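Local structure of dihydroxyacetone kinase (Citrobacter freundii, 1UN8) at residues L485-A490 with Q496-A501. The protein catalyses the ATP-dependent phosphorylation of dihydroxyacetone to dihydroxyacetone phosphate, working as a homodimer that needs a divalent metal cation, magnesium or calcium. Residues are numbered along the deposited sequence; the frame is centred on the assembly and turned at random.
Sequences LTSLLA and QAAFDA
Ser-487 meets the second helix at Ala-497 and Ala-498: its CB points toward that helix and lies 3.7 Å from Ala-498 CA. With OG anti to the backbone N (chi1 -180°), the hydroxyl reaches over the link between the two alanines, 3.3 Å from Ala-497 C, and OG also lies 3.4 Å from Ala-497 CB. Although OG is 3.3 Å from Ala-498 N, the angle is too poor for a hydrogen bond, and across this interface the hydroxyl makes only van der Waals contact. One turn further along the second helix, Ala-501 offers its CB to Ser-487 CB at 4.1 Å. Beside the serine, Leu-488 sets its branch point against the methyl of Ala-498, CG to CB 3.6 Å, while CD2 rests on the same methyl. The two segments belong to neighbouring antiparallel helices, 478-490 and 495-511, of the eight-helix barrel that forms the C-terminal, ATP-binding domain. Their local axes approach to 8.1 Å at 155°, a close spacing matched by the serine and alanines at the interface. Leu-488 is also part of the barrel's interior, its side chain lying about 4 Å at nearest approach from the bound phospholipid. Phe-543 of helix 534-547 packs on both Leu-488 and Ala-498, and Val-454 of helix 453-468 adds a further contact to the leucine. In the short turn joining the pair, Asn-494 OD1 accepts a hydrogen bond from Ala-497 N, near the start of the second helix.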
ATOM      1  N   LEU A 485       7.152 -24.490 -45.728  1.00 48.82           N
ATOM      2  CA  LEU A 485       7.643 -23.232 -46.275  1.00 50.24           C
ATOM      3  C   LEU A 485       9.120 -23.318 -46.608  1.00 51.48           C
ATOM      4  O   LEU A 485       9.605 -22.643 -47.522  1.00 52.73           O
ATOM      5  CB  LEU A 485       7.374 -22.073 -45.311  1.00 48.23           C
ATOM      6  CG  LEU A 485       5.882 -21.748 -45.160  1.00 48.03           C
ATOM      7  CD1 LEU A 485       5.709 -20.488 -44.346  1.00 48.01           C
ATOM      8  CD2 LEU A 485       5.246 -21.577 -46.533  1.00 47.21           C
ATOM      9  N   THR A 486       9.839 -24.158 -45.879  1.00 52.00           N
ATOM     10  CA  THR A 486      11.253 -24.322 -46.154  1.00 53.27           C
ATOM     11  C   THR A 486      11.380 -25.168 -47.419  1.00 55.54           C
ATOM     12  O   THR A 486      12.197 -24.871 -48.294  1.00 56.89           O
ATOM     13  CB  THR A 486      11.969 -25.008 -44.991  1.00 51.83           C
ATOM     14  OG1 THR A 486      11.898 -24.165 -43.837  1.00 51.54           O
ATOM     15  CG2 THR A 486      13.422 -25.252 -45.328  1.00 50.09           C
ATOM     16  N   SER A 487      10.562 -26.210 -47.525  1.00 55.38           N
ATOM     17  CA  SER A 487      10.598 -27.061 -48.705  1.00 56.97           C
ATOM     18  C   SER A 487      10.386 -26.212 -49.963  1.00 58.94           C
ATOM     19  O   SER A 487      11.148 -26.312 -50.928  1.00 58.69           O
ATOM     20  CB  SER A 487       9.515 -28.132 -48.619  1.00 56.25           C
ATOM     21  OG  SER A 487       9.536 -28.970 -49.758  1.00 54.39           O
ATOM     22  N   LEU A 488       9.358 -25.369 -49.933  1.00 59.53           N
ATOM     23  CA  LEU A 488       9.030 -24.509 -51.058  1.00 60.23           C
ATOM     24  C   LEU A 488      10.113 -23.482 -51.367  1.00 60.89           C
ATOM     25  O   LEU A 488      10.285 -23.083 -52.513  1.00 60.88           O
ATOM     26  CB  LEU A 488       7.701 -23.799 -50.793  1.00 60.81           C
ATOM     27  CG  LEU A 488       6.476 -24.716 -50.795  1.00 62.30           C
ATOM     28  CD1 LEU A 488       5.251 -23.974 -50.294  1.00 63.37           C
ATOM     29  CD2 LEU A 488       6.244 -25.232 -52.201  1.00 62.62           C
ATOM     30  N   LEU A 489      10.845 -23.058 -50.347  1.00 61.73           N
ATOM     31  CA  LEU A 489      11.899 -22.069 -50.533  1.00 62.07           C
ATOM     32  C   LEU A 489      13.031 -22.634 -51.386  1.00 63.13           C
ATOM     33  O   LEU A 489      13.771 -21.889 -52.030  1.00 63.17           O
ATOM     34  CB  LEU A 489      12.439 -21.628 -49.173  1.00 61.92           C
ATOM     35  CG  LEU A 489      13.027 -20.216 -49.085  1.00 61.16           C
ATOM     36  CD1 LEU A 489      12.013 -19.203 -49.599  1.00 58.88           C
ATOM     37  CD2 LEU A 489      13.412 -19.913 -47.641  1.00 60.13           C
ATOM     38  N   ALA A 490      13.164 -23.957 -51.386  1.00 63.60           N
ATOM     39  CA  ALA A 490      14.194 -24.624 -52.173  1.00 64.23           C
ATOM     40  C   ALA A 490      13.598 -25.114 -53.494  1.00 65.34           C
ATOM     41  O   ALA A 490      14.247 -25.065 -54.537  1.00 65.68           O
ATOM     42  CB  ALA A 490      14.772 -25.792 -51.394  1.00 62.50           C
ATOM     43  N   GLN A 496       4.410 -31.361 -53.958  1.00 60.90           N
ATOM     44  CA  GLN A 496       4.425 -32.683 -53.344  1.00 59.12           C
ATOM     45  C   GLN A 496       5.436 -32.709 -52.210  1.00 56.86           C
ATOM     46  O   GLN A 496       5.188 -33.281 -51.150  1.00 55.77           O
ATOM     47  CB  GLN A 496       4.784 -33.744 -54.384  1.00 60.26           C
ATOM     48  CG  GLN A 496       4.932 -35.162 -53.834  1.00 64.39           C
ATOM     49  CD  GLN A 496       3.662 -35.687 -53.166  1.00 67.81           C
ATOM     50  OE1 GLN A 496       3.713 -36.298 -52.088  1.00 67.90           O
ATOM     51  NE2 GLN A 496       2.509 -35.436 -53.798  1.00 67.76           N
ATOM     52  N   ALA A 497       6.583 -32.084 -52.442  1.00 55.09           N
ATOM     53  CA  ALA A 497       7.641 -32.039 -51.443  1.00 53.36           C
ATOM     54  C   ALA A 497       7.177 -31.262 -50.215  1.00 52.71           C
ATOM     55  O   ALA A 497       7.393 -31.689 -49.085  1.00 52.68           O
ATOM     56  CB  ALA A 497       8.891 -31.389 -52.033  1.00 53.30           C
ATOM     57  N   ALA A 498       6.545 -30.115 -50.452  1.00 50.10           N
ATOM     58  CA  ALA A 498       6.047 -29.269 -49.383  1.00 48.08           C
ATOM     59  C   ALA A 498       5.090 -30.053 -48.488  1.00 47.23           C
ATOM     60  O   ALA A 498       5.198 -30.027 -47.260  1.00 44.83           O
ATOM     61  CB  ALA A 498       5.335 -28.051 -49.979  1.00 49.87           C
ATOM     62  N   PHE A 499       4.148 -30.748 -49.112  1.00 45.78           N
ATOM     63  CA  PHE A 499       3.187 -31.539 -48.371  1.00 45.06           C
ATOM     64  C   PHE A 499       3.897 -32.586 -47.535  1.00 45.87           C
ATOM     65  O   PHE A 499       3.658 -32.703 -46.333  1.00 46.05           O
ATOM     66  CB  PHE A 499       2.221 -32.230 -49.319  1.00 44.88           C
ATOM     67  CG  PHE A 499       1.554 -33.422 -48.723  1.00 44.81           C
ATOM     68  CD1 PHE A 499       0.791 -33.303 -47.570  1.00 43.74           C
ATOM     69  CD2 PHE A 499       1.706 -34.676 -49.303  1.00 44.45           C
ATOM     70  CE1 PHE A 499       0.189 -34.418 -47.001  1.00 45.22           C
ATOM     71  CE2 PHE A 499       1.105 -35.794 -48.745  1.00 43.82           C
ATOM     72  CZ  PHE A 499       0.345 -35.666 -47.590  1.00 45.30           C
ATOM     73  N   ASP A 500       4.764 -33.352 -48.179  1.00 45.63           N
ATOM     74  CA  ASP A 500       5.500 -34.384 -47.482  1.00 46.63           C
ATOM     75  C   ASP A 500       6.213 -33.835 -46.253  1.00 45.98           C
ATOM     76  O   ASP A 500       6.248 -34.467 -45.204  1.00 45.47           O
ATOM     77  CB  ASP A 500       6.529 -35.023 -48.404  1.00 48.61           C
ATOM     78  CG  ASP A 500       6.964 -36.385 -47.905  1.00 51.44           C
ATOM     79  OD1 ASP A 500       6.124 -37.324 -47.951  1.00 52.41           O
ATOM     80  OD2 ASP A 500       8.125 -36.507 -47.450  1.00 51.06           O
ATOM     81  N   ALA A 501       6.792 -32.652 -46.386  1.00 46.07           N
ATOM     82  CA  ALA A 501       7.500 -32.042 -45.273  1.00 45.82           C
ATOM     83  C   ALA A 501       6.508 -31.720 -44.153  1.00 46.00           C
ATOM     84  O   ALA A 501       6.713 -32.083 -42.993  1.00 43.65           O
ATOM     85  CB  ALA A 501       8.208 -30.774 -45.744  1.00 46.51           C
TER